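M157 (Murid herpesvirus 1, PDB 2NYK) is a viral MHC class I-like protein of mouse cytomegalovirus that serves as a ligand for Ly49 receptors of natural killer cells. Local coordinates at residues T22-V27 with R100-F105; I111-H116 with A124-T129; L174-A179 with S245-K250. The protein carries 1 engineered substitution. All blocks are in the same frame, centred on the assembly; numbering follows the deposited sequence.

Contact 1: T22-V27 with R100-F105; sequences TMEFEV and RYACLF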
loop_
_atom_site.group_PDB
_atom_site.type_symbol
_atom_site.label_atom_id
_atom_site.label_comp_id
_atom_site.label_asym_id
_atom_site.label_seq_id
_atom_site.Cartn_x
_atom_site.Cartn_y
_atom_site.Cartn_z
ATOM N N THR A 22 10.315 -2.069 -1.848
ATOM C CA THR A 22 9.636 -1.929 -3.130
ATOM C C THR A 22 8.702 -0.726 -3.055
ATOM O O THR A 22 8.258 -0.321 -1.963
ATOM C CB THR A 22 8.811 -3.210 -3.507
ATOM O OG1 THR A 22 7.627 -3.280 -2.698
ATOM C CG2 THR A 22 9.638 -4.489 -3.288
ATOM N N MET A 23 8.452 -0.133 -4.219
ATOM C CA MET A 23 7.513 0.949 -4.372
ATOM C C MET A 23 6.665 0.629 -5.589
ATOM O O MET A 23 7.183 0.126 -6.617
ATOM C CB MET A 23 8.237 2.286 -4.538
ATOM C CG MET A 23 7.313 3.513 -4.494
ATOM S SD MET A 23 8.194 5.097 -4.124
ATOM C CE MET A 23 9.576 4.495 -3.171
ATOM N N GLU A 24 5.360 0.881 -5.467
ATOM C CA GLU A 24 4.426 0.575 -6.543
ATOM C C GLU A 24 3.767 1.865 -6.922
ATOM O O GLU A 24 3.140 2.518 -6.080
ATOM C CB GLU A 24 3.400 -0.461 -6.085
ATOM C CG GLU A 24 4.003 -1.850 -5.616
ATOM C CD GLU A 24 4.678 -1.825 -4.236
ATOM O OE1 GLU A 24 4.166 -1.192 -3.296
ATOM O OE2 GLU A 24 5.748 -2.445 -4.083
ATOM N N PHE A 25 3.923 2.250 -8.181
ATOM C CA PHE A 25 3.335 3.471 -8.710
ATOM C C PHE A 25 2.197 3.046 -9.601
ATOM O O PHE A 25 2.393 2.204 -10.500
ATOM C CB PHE A 25 4.362 4.228 -9.567
ATOM C CG PHE A 25 5.625 4.577 -8.856
ATOM C CD1 PHE A 25 5.729 5.775 -8.147
ATOM C CD2 PHE A 25 6.728 3.713 -8.906
ATOM C CE1 PHE A 25 6.905 6.111 -7.491
ATOM C CE2 PHE A 25 7.897 4.021 -8.269
ATOM C CZ PHE A 25 8.010 5.239 -7.573
ATOM N N GLU A 26 1.000 3.585 -9.371
ATOM C CA GLU A 26 -0.131 3.168 -10.178
ATOM C C GLU A 26 -0.959 4.358 -10.655
ATOM O O GLU A 26 -1.214 5.290 -9.894
ATOM C CB GLU A 26 -1.005 2.199 -9.377
ATOM C CG GLU A 26 -2.261 1.733 -10.108
ATOM C CD GLU A 26 -2.897 0.534 -9.415
ATOM O OE1 GLU A 26 -4.053 0.208 -9.719
ATOM O OE2 GLU A 26 -2.246 -0.084 -8.563
ATOM N N VAL A 27 -1.395 4.322 -11.909
ATOM C CA VAL A 27 -2.247 5.374 -12.432
ATOM C C VAL A 27 -3.384 4.743 -13.212
ATOM O O VAL A 27 -3.167 3.838 -14.019
ATOM C CB VAL A 27 -1.486 6.366 -13.367
ATOM C CG1 VAL A 27 -2.439 7.426 -13.912
ATOM C CG2 VAL A 27 -0.341 7.036 -12.619
ATOM N N ARG A 100 0.738 0.076 -13.830
ATOM C CA ARG A 100 1.350 -0.137 -12.521
ATOM C C ARG A 100 2.828 -0.509 -12.633
ATOM O O ARG A 100 3.165 -1.485 -13.291
ATOM C CB ARG A 100 0.609 -1.257 -11.776
ATOM C CG ARG A 100 1.117 -1.533 -10.348
ATOM C CD ARG A 100 0.363 -2.769 -9.769
ATOM N NE ARG A 100 0.842 -3.160 -8.434
ATOM C CZ ARG A 100 0.590 -2.486 -7.304
ATOM N NH1 ARG A 100 -0.128 -1.369 -7.320
ATOM N NH2 ARG A 100 1.068 -2.919 -6.144
ATOM N N TYR A 101 3.695 0.268 -11.985
ATOM C CA TYR A 101 5.121 -0.048 -11.939
ATOM C C TYR A 101 5.386 -0.582 -10.553
ATOM O O TYR A 101 5.220 0.141 -9.560
ATOM C CB TYR A 101 5.977 1.190 -12.178
ATOM C CG TYR A 101 6.053 1.640 -13.631
ATOM C CD1 TYR A 101 4.946 2.189 -14.275
ATOM C CD2 TYR A 101 7.235 1.482 -14.361
ATOM C CE1 TYR A 101 5.005 2.579 -15.618
ATOM C CE2 TYR A 101 7.308 1.879 -15.711
ATOM C CZ TYR A 101 6.194 2.422 -16.313
ATOM O OH TYR A 101 6.257 2.812 -17.635
ATOM N N ALA A 102 5.760 -1.847 -10.479
ATOM C CA ALA A 102 6.070 -2.476 -9.206
ATOM C C ALA A 102 7.586 -2.645 -9.194
ATOM O O ALA A 102 8.149 -3.509 -9.910
ATOM C CB ALA A 102 5.346 -3.813 -9.105
ATOM N N CYS A 103 8.242 -1.799 -8.402
ATOM C CA CYS A 103 9.704 -1.672 -8.448
ATOM C C CYS A 103 10.397 -2.116 -7.157
ATOM O O CYS A 103 9.968 -1.753 -6.057
ATOM C CB CYS A 103 10.089 -0.220 -8.748
ATOM S SG CYS A 103 9.419 0.407 -10.291
ATOM N N LEU A 104 11.467 -2.887 -7.318
ATOM C CA LEU A 104 12.300 -3.308 -6.218
ATOM C C LEU A 104 13.554 -2.462 -6.213
ATOM O O LEU A 104 14.257 -2.401 -7.216
ATOM C CB LEU A 104 12.686 -4.783 -6.383
ATOM C CG LEU A 104 13.750 -5.396 -5.457
ATOM C CD1 LEU A 104 13.327 -5.409 -3.982
ATOM C CD2 LEU A 104 14.085 -6.818 -5.920
ATOM N N PHE A 105 13.835 -1.824 -5.080
ATOM C CA PHE A 105 15.027 -0.999 -4.934
ATOM C C PHE A 105 16.083 -1.793 -4.194
ATOM O O PHE A 105 16.021 -1.922 -2.977
ATOM C CB PHE A 105 14.710 0.306 -4.203
ATOM C CG PHE A 105 13.769 1.202 -4.950
ATOM C CD1 PHE A 105 14.171 1.839 -6.101
ATOM C CD2 PHE A 105 12.474 1.390 -4.517
ATOM C CE1 PHE A 105 13.302 2.657 -6.816
ATOM C CE2 PHE A 105 11.590 2.212 -5.231
ATOM C CZ PHE A 105 12.007 2.851 -6.378
HETATM O O HOH W 1 0.998 -2.137 -3.521
#
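Arg-100 and Glu-26 face each other on neighbouring antiparallel strands of the MHC class I-like platform sheet. Arg-100 NH1 reaches Glu-26 OE2 at 2.8 Å in a salt bridge. The hydrogen bond within it is weak, bent to 129° at the hydrogen. The carboxylate and guanidinium planes stand nearly perpendicular, 86° apart. Glu-24 runs alongside Arg-100 and points the same way. Glu-24 CB lies over one guanidinium face, and Glu-24 CG comes to 3.2 Å from Arg-100 NH2. A bend at chi2 (75°) turns the Glu-24 carboxylate back toward Thr-22. A water accepts from Arg-100 NH2 and donates weakly to Glu-24 OE1.

On the other face, Met-23 CB meets the edge of the Phe-105 ring, 3.4 Å from Phe-105 CE2. Phe-25 and Tyr-101 cross at about a right angle, with Phe-25 CD2 4.2 Å from Tyr-101 CB. Helices 71-90, 148-154 and 157-173 pack against this face. Four backbone bonds join Met-23 with Cys-103 and Phe-25 with Tyr-101. The sheet is thus two-sided here: largely apolar under the helices, with the charged groups on the reverse. There the positive charge of Arg-100 probably offsets the two glutamates.

Contact 2: I111-H116 with A124-T129; sequences ICDVYH and AYTGQT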
loop_
_atom_site.group_PDB
_atom_site.type_symbol
_atom_site.label_atom_id
_atom_site.label_comp_id
_atom_site.label_asym_id
_atom_site.label_seq_id
_atom_site.Cartn_x
_atom_site.Cartn_y
_atom_site.Cartn_z
ATOM N N ILE A 111 14.568 -3.071 -10.259
ATOM C CA ILE A 111 13.900 -4.020 -11.133
ATOM C C ILE A 111 12.403 -3.743 -11.025
ATOM O O ILE A 111 11.842 -3.817 -9.937
ATOM C CB ILE A 111 14.218 -5.472 -10.694
ATOM C CG1 ILE A 111 15.742 -5.658 -10.605
ATOM C CG2 ILE A 111 13.622 -6.463 -11.678
ATOM C CD1 ILE A 111 16.205 -6.980 -10.019
ATOM N N CYS A 112 11.772 -3.375 -12.135
ATOM C CA CYS A 112 10.332 -3.099 -12.123
ATOM C C CYS A 112 9.575 -4.062 -13.003
ATOM O O CYS A 112 10.017 -4.400 -14.103
ATOM C CB CYS A 112 9.996 -1.660 -12.568
ATOM S SG CYS A 112 10.808 -0.307 -11.666
ATOM N N ASP A 113 8.422 -4.500 -12.513
ATOM C CA ASP A 113 7.477 -5.240 -13.334
ATOM C C ASP A 113 6.455 -4.202 -13.696
ATOM O O ASP A 113 5.981 -3.470 -12.833
ATOM C CB ASP A 113 6.838 -6.380 -12.562
ATOM C CG ASP A 113 7.857 -7.419 -12.085
ATOM O OD1 ASP A 113 8.795 -7.762 -12.830
ATOM O OD2 ASP A 113 7.706 -7.895 -10.943
ATOM N N VAL A 114 6.145 -4.102 -14.975
ATOM C CA VAL A 114 5.245 -3.061 -15.448
ATOM C C VAL A 114 3.943 -3.670 -15.986
ATOM O O VAL A 114 3.978 -4.505 -16.885
ATOM C CB VAL A 114 5.927 -2.213 -16.540
ATOM C CG1 VAL A 114 5.006 -1.075 -16.985
ATOM C CG2 VAL A 114 7.294 -1.683 -16.028
ATOM N N TYR A 115 2.800 -3.241 -15.442
ATOM C CA TYR A 115 1.516 -3.815 -15.829
ATOM C C TYR A 115 0.631 -2.760 -16.448
ATOM O O TYR A 115 0.505 -1.657 -15.909
ATOM C CB TYR A 115 0.812 -4.404 -14.608
ATOM C CG TYR A 115 1.643 -5.407 -13.864
ATOM C CD1 TYR A 115 1.675 -6.740 -14.270
ATOM C CD2 TYR A 115 2.404 -5.032 -12.757
ATOM C CE1 TYR A 115 2.448 -7.693 -13.582
ATOM C CE2 TYR A 115 3.186 -5.986 -12.057
ATOM C CZ TYR A 115 3.204 -7.308 -12.490
ATOM O OH TYR A 115 3.955 -8.263 -11.818
ATOM N N HIS A 116 0.021 -3.103 -17.580
ATOM C CA HIS A 116 -0.959 -2.265 -18.246
ATOM C C HIS A 116 -2.241 -3.077 -18.331
ATOM O O HIS A 116 -2.196 -4.268 -18.640
ATOM C CB HIS A 116 -0.500 -1.912 -19.665
ATOM C CG HIS A 116 0.612 -0.912 -19.714
ATOM N ND1 HIS A 116 1.935 -1.265 -19.576
ATOM C CD2 HIS A 116 0.597 0.432 -19.893
ATOM C CE1 HIS A 116 2.689 -0.183 -19.651
ATOM N NE2 HIS A 116 1.900 0.860 -19.849
ATOM N N ALA A 124 2.065 -7.417 -19.300
ATOM C CA ALA A 124 3.065 -7.396 -18.234
ATOM C C ALA A 124 4.485 -7.461 -18.822
ATOM O O ALA A 124 4.804 -8.397 -19.570
ATOM C CB ALA A 124 2.814 -8.538 -17.272
ATOM N N TYR A 125 5.299 -6.432 -18.541
ATOM C CA TYR A 125 6.731 -6.417 -18.876
ATOM C C TYR A 125 7.432 -6.665 -17.569
ATOM O O TYR A 125 7.485 -5.771 -16.730
ATOM C CB TYR A 125 7.188 -5.055 -19.409
ATOM C CG TYR A 125 6.387 -4.505 -20.564
ATOM C CD1 TYR A 125 6.425 -5.112 -21.809
ATOM C CD2 TYR A 125 5.623 -3.350 -20.422
ATOM C CE1 TYR A 125 5.687 -4.616 -22.882
ATOM C CE2 TYR A 125 4.870 -2.843 -21.491
ATOM C CZ TYR A 125 4.911 -3.483 -22.717
ATOM O OH TYR A 125 4.191 -2.997 -23.791
ATOM N N THR A 126 7.955 -7.865 -17.377
ATOM C CA THR A 126 8.603 -8.201 -16.122
ATOM C C THR A 126 10.112 -8.048 -16.228
ATOM O O THR A 126 10.664 -8.114 -17.316
ATOM C CB THR A 126 8.263 -9.639 -15.669
ATOM O OG1 THR A 126 8.765 -10.569 -16.639
ATOM C CG2 THR A 126 6.755 -9.816 -15.529
ATOM N N GLY A 127 10.764 -7.822 -15.089
ATOM C CA GLY A 127 12.228 -7.785 -15.017
ATOM C C GLY A 127 12.888 -6.615 -15.736
ATOM O O GLY A 127 14.032 -6.729 -16.145
ATOM N N GLN A 128 12.164 -5.499 -15.907
ATOM C CA GLN A 128 12.727 -4.267 -16.496
ATOM C C GLN A 128 13.773 -3.678 -15.552
ATOM O O GLN A 128 13.558 -3.609 -14.337
ATOM C CB GLN A 128 11.656 -3.199 -16.742
ATOM C CG GLN A 128 10.445 -3.629 -17.548
ATOM C CD GLN A 128 10.788 -3.982 -18.959
ATOM O OE1 GLN A 128 11.330 -5.061 -19.234
ATOM N NE2 GLN A 128 10.483 -3.072 -19.882
ATOM N N THR A 129 14.900 -3.255 -16.109
ATOM C CA THR A 129 15.998 -2.721 -15.298
ATOM C C THR A 129 16.270 -1.263 -15.674
ATOM O O THR A 129 17.036 -0.564 -15.002
ATOM C CB THR A 129 17.267 -3.571 -15.457
ATOM O OG1 THR A 129 17.563 -3.710 -16.851
ATOM C CG2 THR A 129 17.074 -4.963 -14.856
#
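Cys-112 and Gln-128 form a hydrogen-bonded pair in the antiparallel hairpin of strands 109-118 and 122-128, at the edge of the platform sheet. A beta bulge interrupts the pairing. The register shifts by one residue between Cys-112 and Val-114.

Backbone bonds hold both sides of the bulge. Val-114 and Tyr-125 bond in both directions, and Val-114 N reaches Tyr-125 O at 2.8 Å. Cys-112 N also meets Gln-128 O at 2.8 Å. The return bond from Gln-128 N to Cys-112 O is weak, with an angle of 135° at the hydrogen. Gly-127 takes the bend with a positive phi.

One side-chain bond serves the bulge. Asp-113 CG lies beside its own backbone N (chi1 -62°), and the carboxylate reaches across the strands. Gly-127 N then meets Asp-113 OD1 at 3.0 Å, nearly along the C-O axis.

Apolar packing is modest. Val-114 CB lies at the edge of the Tyr-125 ring. Val-114 CG2 touches Gln-128 CG at 4.0 Å, and these two side chains cross at about a right angle. Thr-150 of helix 148-154 touches Cys-112, Val-114 and Gln-128 on this face. On the reverse face, Ala-124 CB sits 3.7 Å from Tyr-115 CD1.

The aromatic pair is His-116 with Tyr-125. The two rings are steeply turned, planes 75° apart, and touch at their borders without stacking. Their nearest atoms are His-116 ND1 and Tyr-125 CE2, 3.8 Å apart.

Contact 3: L174-A179 with S245-K250; sequences LAYMNA and SSLGWK. With FUC (alpha-L-fucopyranose), chain B; NAG (2-acetamido-2-deoxy-beta-D-glucopyranose), chain C; NAG (2-acetamido-2-deoxy-beta-D-glucopyranose), chain D.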
loop_
_atom_site.group_PDB
_atom_site.type_symbol
_atom_site.label_atom_id
_atom_site.label_comp_id
_atom_site.label_asym_id
_atom_site.label_seq_id
_atom_site.Cartn_x
_atom_site.Cartn_y
_atom_site.Cartn_z
ATOM N N LEU A 174 5.420 -0.422 12.583
ATOM C CA LEU A 174 4.015 -0.168 12.919
ATOM C C LEU A 174 3.127 -1.363 12.586
ATOM O O LEU A 174 1.959 -1.419 12.984
ATOM C CB LEU A 174 3.535 1.073 12.190
ATOM C CG LEU A 174 4.101 2.388 12.738
ATOM C CD1 LEU A 174 3.740 3.562 11.847
ATOM C CD2 LEU A 174 3.619 2.599 14.152
ATOM N N ALA A 175 3.697 -2.289 11.832
ATOM C CA ALA A 175 3.018 -3.507 11.405
ATOM C C ALA A 175 3.251 -4.648 12.400
ATOM O O ALA A 175 2.634 -5.712 12.291
ATOM C CB ALA A 175 3.519 -3.905 10.018
ATOM N N TYR A 176 4.136 -4.428 13.368
ATOM C CA TYR A 176 4.428 -5.443 14.392
ATOM C C TYR A 176 3.191 -5.772 15.203
ATOM O O TYR A 176 2.287 -4.950 15.331
ATOM C CB TYR A 176 5.549 -4.975 15.328
ATOM C CG TYR A 176 6.919 -4.911 14.683
ATOM C CD1 TYR A 176 7.125 -5.393 13.399
ATOM C CD2 TYR A 176 8.004 -4.394 15.371
ATOM C CE1 TYR A 176 8.374 -5.343 12.802
ATOM C CE2 TYR A 176 9.262 -4.345 14.788
ATOM C CZ TYR A 176 9.435 -4.823 13.500
ATOM O OH TYR A 176 10.675 -4.787 12.910
ATOM N N MET A 177 3.155 -6.982 15.761
ATOM C CA MET A 177 2.025 -7.416 16.567
ATOM C C MET A 177 1.747 -6.457 17.733
ATOM O O MET A 177 0.601 -6.112 18.011
ATOM C CB MET A 177 2.282 -8.836 17.090
ATOM C CG MET A 177 1.069 -9.545 17.651
ATOM S SD MET A 177 1.505 -11.115 18.425
ATOM C CE MET A 177 2.318 -11.993 17.087
ATOM N N ASN A 178 2.807 -6.022 18.396
ATOM C CA ASN A 178 2.670 -5.163 19.572
ATOM C C ASN A 178 2.328 -3.695 19.259
ATOM O O ASN A 178 2.247 -2.890 20.168
ATOM C CB ASN A 178 3.913 -5.255 20.477
ATOM C CG ASN A 178 5.213 -4.904 19.753
ATOM O OD1 ASN A 178 5.206 -4.408 18.617
ATOM N ND2 ASN A 178 6.341 -5.154 20.431
ATOM N N ALA A 179 2.122 -3.375 17.980
ATOM C CA ALA A 179 1.690 -2.030 17.543
ATOM C C ALA A 179 0.270 -2.115 16.989
ATOM O O ALA A 179 -0.317 -1.122 16.541
ATOM C CB ALA A 179 2.660 -1.469 16.507
ATOM N N SER A 245 -0.717 -11.287 9.773
ATOM C CA SER A 245 -0.017 -10.240 9.041
ATOM C C SER A 245 0.822 -10.758 7.863
ATOM O O SER A 245 1.513 -11.771 7.974
ATOM C CB SER A 245 0.886 -9.475 9.999
ATOM O OG SER A 245 1.656 -8.522 9.301
ATOM N N SER A 246 0.766 -10.025 6.748
ATOM C CA SER A 246 1.636 -10.261 5.578
ATOM C C SER A 246 3.115 -10.222 5.965
ATOM O O SER A 246 3.962 -10.802 5.285
ATOM C CB SER A 246 1.382 -9.205 4.511
ATOM O OG SER A 246 0.152 -9.492 3.853
ATOM N N LEU A 247 3.405 -9.535 7.064
ATOM C CA LEU A 247 4.756 -9.403 7.588
ATOM C C LEU A 247 5.298 -10.760 8.041
ATOM O O LEU A 247 6.504 -10.934 8.174
ATOM C CB LEU A 247 4.761 -8.384 8.737
ATOM C CG LEU A 247 6.052 -7.661 9.111
ATOM C CD1 LEU A 247 6.515 -6.739 8.001
ATOM C CD2 LEU A 247 5.848 -6.888 10.389
ATOM N N GLY A 248 4.394 -11.717 8.247
ATOM C CA GLY A 248 4.755 -13.083 8.583
ATOM C C GLY A 248 4.450 -13.488 10.016
ATOM O O GLY A 248 5.155 -14.328 10.576
ATOM N N TRP A 249 3.409 -12.908 10.615
ATOM C CA TRP A 249 3.022 -13.260 11.978
ATOM C C TRP A 249 1.528 -13.485 12.170
ATOM O O TRP A 249 0.699 -12.989 11.393
ATOM C CB TRP A 249 3.573 -12.250 13.006
ATOM C CG TRP A 249 3.011 -10.828 12.927
ATOM C CD1 TRP A 249 3.615 -9.744 12.362
ATOM C CD2 TRP A 249 1.761 -10.354 13.464
ATOM N NE1 TRP A 249 2.820 -8.619 12.509
ATOM C CE2 TRP A 249 1.679 -8.968 13.184
ATOM C CE3 TRP A 249 0.706 -10.960 14.157
ATOM C CZ2 TRP A 249 0.576 -8.188 13.558
ATOM C CZ3 TRP A 249 -0.395 -10.182 14.523
ATOM C CH2 TRP A 249 -0.446 -8.814 14.221
ATOM N N LYS A 250 1.198 -14.236 13.220
ATOM C CA LYS A 250 -0.190 -14.536 13.586
ATOM C C LYS A 250 -0.349 -14.414 15.091
ATOM O O LYS A 250 0.479 -14.908 15.847
ATOM C CB LYS A 250 -0.602 -15.926 13.101
ATOM C CG LYS A 250 -2.104 -16.155 13.088
ATOM C CD LYS A 250 -2.496 -17.398 12.284
ATOM C CE LYS A 250 -3.988 -17.648 12.418
ATOM N NZ LYS A 250 -4.470 -18.718 11.497
HETATM C C1 FUC B . 8.098 -9.588 16.796
HETATM C C2 FUC B . 6.681 -9.940 16.336
HETATM C C3 FUC B . 6.209 -8.873 15.347
HETATM C C4 FUC B . 7.149 -8.862 14.137
HETATM C C5 FUC B . 8.597 -8.634 14.611
HETATM C C6 FUC B . 9.610 -8.737 13.472
HETATM O O2 FUC B . 5.795 -10.015 17.432
HETATM O O3 FUC B . 4.852 -9.085 14.989
HETATM O O4 FUC B . 7.044 -10.075 13.422
HETATM O O5 FUC B . 8.961 -9.536 15.662
HETATM C C1 NAG C . 7.579 -5.102 19.661
HETATM C C2 NAG C . 8.636 -4.663 20.695
HETATM C C3 NAG C . 10.056 -4.765 20.116
HETATM C C4 NAG C . 10.331 -6.161 19.533
HETATM C C5 NAG C . 9.178 -6.561 18.596
HETATM C C6 NAG C . 9.288 -8.010 18.122
HETATM C C7 NAG C . 7.934 -3.107 22.429
HETATM C C8 NAG C . 7.328 -1.757 22.685
HETATM N N2 NAG C . 8.405 -3.312 21.196
HETATM O O3 NAG C . 11.011 -4.449 21.107
HETATM O O4 NAG C . 11.566 -6.119 18.839
HETATM O O5 NAG C . 7.920 -6.414 19.240
HETATM O O6 NAG C . 8.040 -8.368 17.572
HETATM O O7 NAG C . 7.970 -3.955 23.333
HETATM C C1 NAG D . 12.471 -7.174 19.231
HETATM C C2 NAG D . 13.522 -7.315 18.129
HETATM C C3 NAG D . 14.639 -8.291 18.511
HETATM C C4 NAG D . 15.142 -8.029 19.931
HETATM C C5 NAG D . 13.956 -8.001 20.904
HETATM C C6 NAG D . 14.424 -7.754 22.343
HETATM C C7 NAG D . 13.119 -7.065 15.737
HETATM C C8 NAG D . 14.003 -7.758 14.713
HETATM N N2 NAG D . 12.892 -7.719 16.880
HETATM O O3 NAG D . 15.712 -8.148 17.602
HETATM O O4 NAG D . 16.109 -9.002 20.291
HETATM O O5 NAG D . 13.085 -6.952 20.489
HETATM O O6 NAG D . 13.653 -6.713 22.928
HETATM O O7 NAG D . 12.644 -5.945 15.500
HETATM O O HOH W 2 0.597 -6.111 10.212
#
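Met-177 lies over the indole of Trp-249 where the loop after helix 157-173 meets a tight turn between strands 241-245 and 249-253. The turn contains a G1 beta bulge, with Gly-248 and Trp-249 both facing Ser-245. It also contains an ST turn, in which Ser-245 OG accepts from Leu-247 N.

The aromatic contacts centre on Trp-249. Met-177 CB sits 3.7 Å above the centroid of the Trp-249 six-membered ring, straight along its normal, in a CH-pi contact. Met-177 CG extends opposite the backbone N (chi1 -166°), and the bend at chi3 brings Met-177 CE to 3.5 Å from Trp-249 CE3. The sulfur makes an oblique Met-aromatic contact. Ser-245 CB packs against the other face of the indole.

Polar contacts hold the indole edge. Trp-249 NE1 donates to Ala-175 O at 2.9 Å, close to the ring plane. A water bridges Ala-175 O and Ser-245 OG. The carbonyl therefore receives two bonds.

Apolar packing comes from Leu-247. Leu-247 CD2 meets the edge of the Tyr-176 ring, 3.6 Å from Tyr-176 CD1, and also touches Ala-175 CB.

The glycan joins the contact. Asn-178 ND2 carries the N-linked NAG of chain C. Fucose C5 lies over one face of the Tyr-176 ring, offset toward the rim. Fucose O3 stands over the same face of Trp-249 as Met-177, 3.0 Å from Trp-249 CD1. Fucose O3 also accepts the backbone bond from Met-177 N at 2.8 Å, with an angle of 158° at the hydrogen.

Overall arrangement
Contacts 1 and 2 belong to one sheet. Strands 96-106 and 109-118 are neighbours in it, and the Cys-103 to Cys-112 disulfide ties the two contacts together. Contact 1 lies inside the sheet and is partly buried, with helices over one face. Contact 2 lies on the surface at the sheet's edge, where strand 122-128 is outermost. Contact 3, partly buried like contact 1, stands apart, its centre about 22 Å from that of contact 1. It joins the loop after helix 157-173 to the second sheet. Regular strand pairing and a salt bridge mark contact 1, and a bulged hairpin contact 2. Contact 3 combines packing on an indole, one N-H to carbonyl bond and a fucose of the attached glycan.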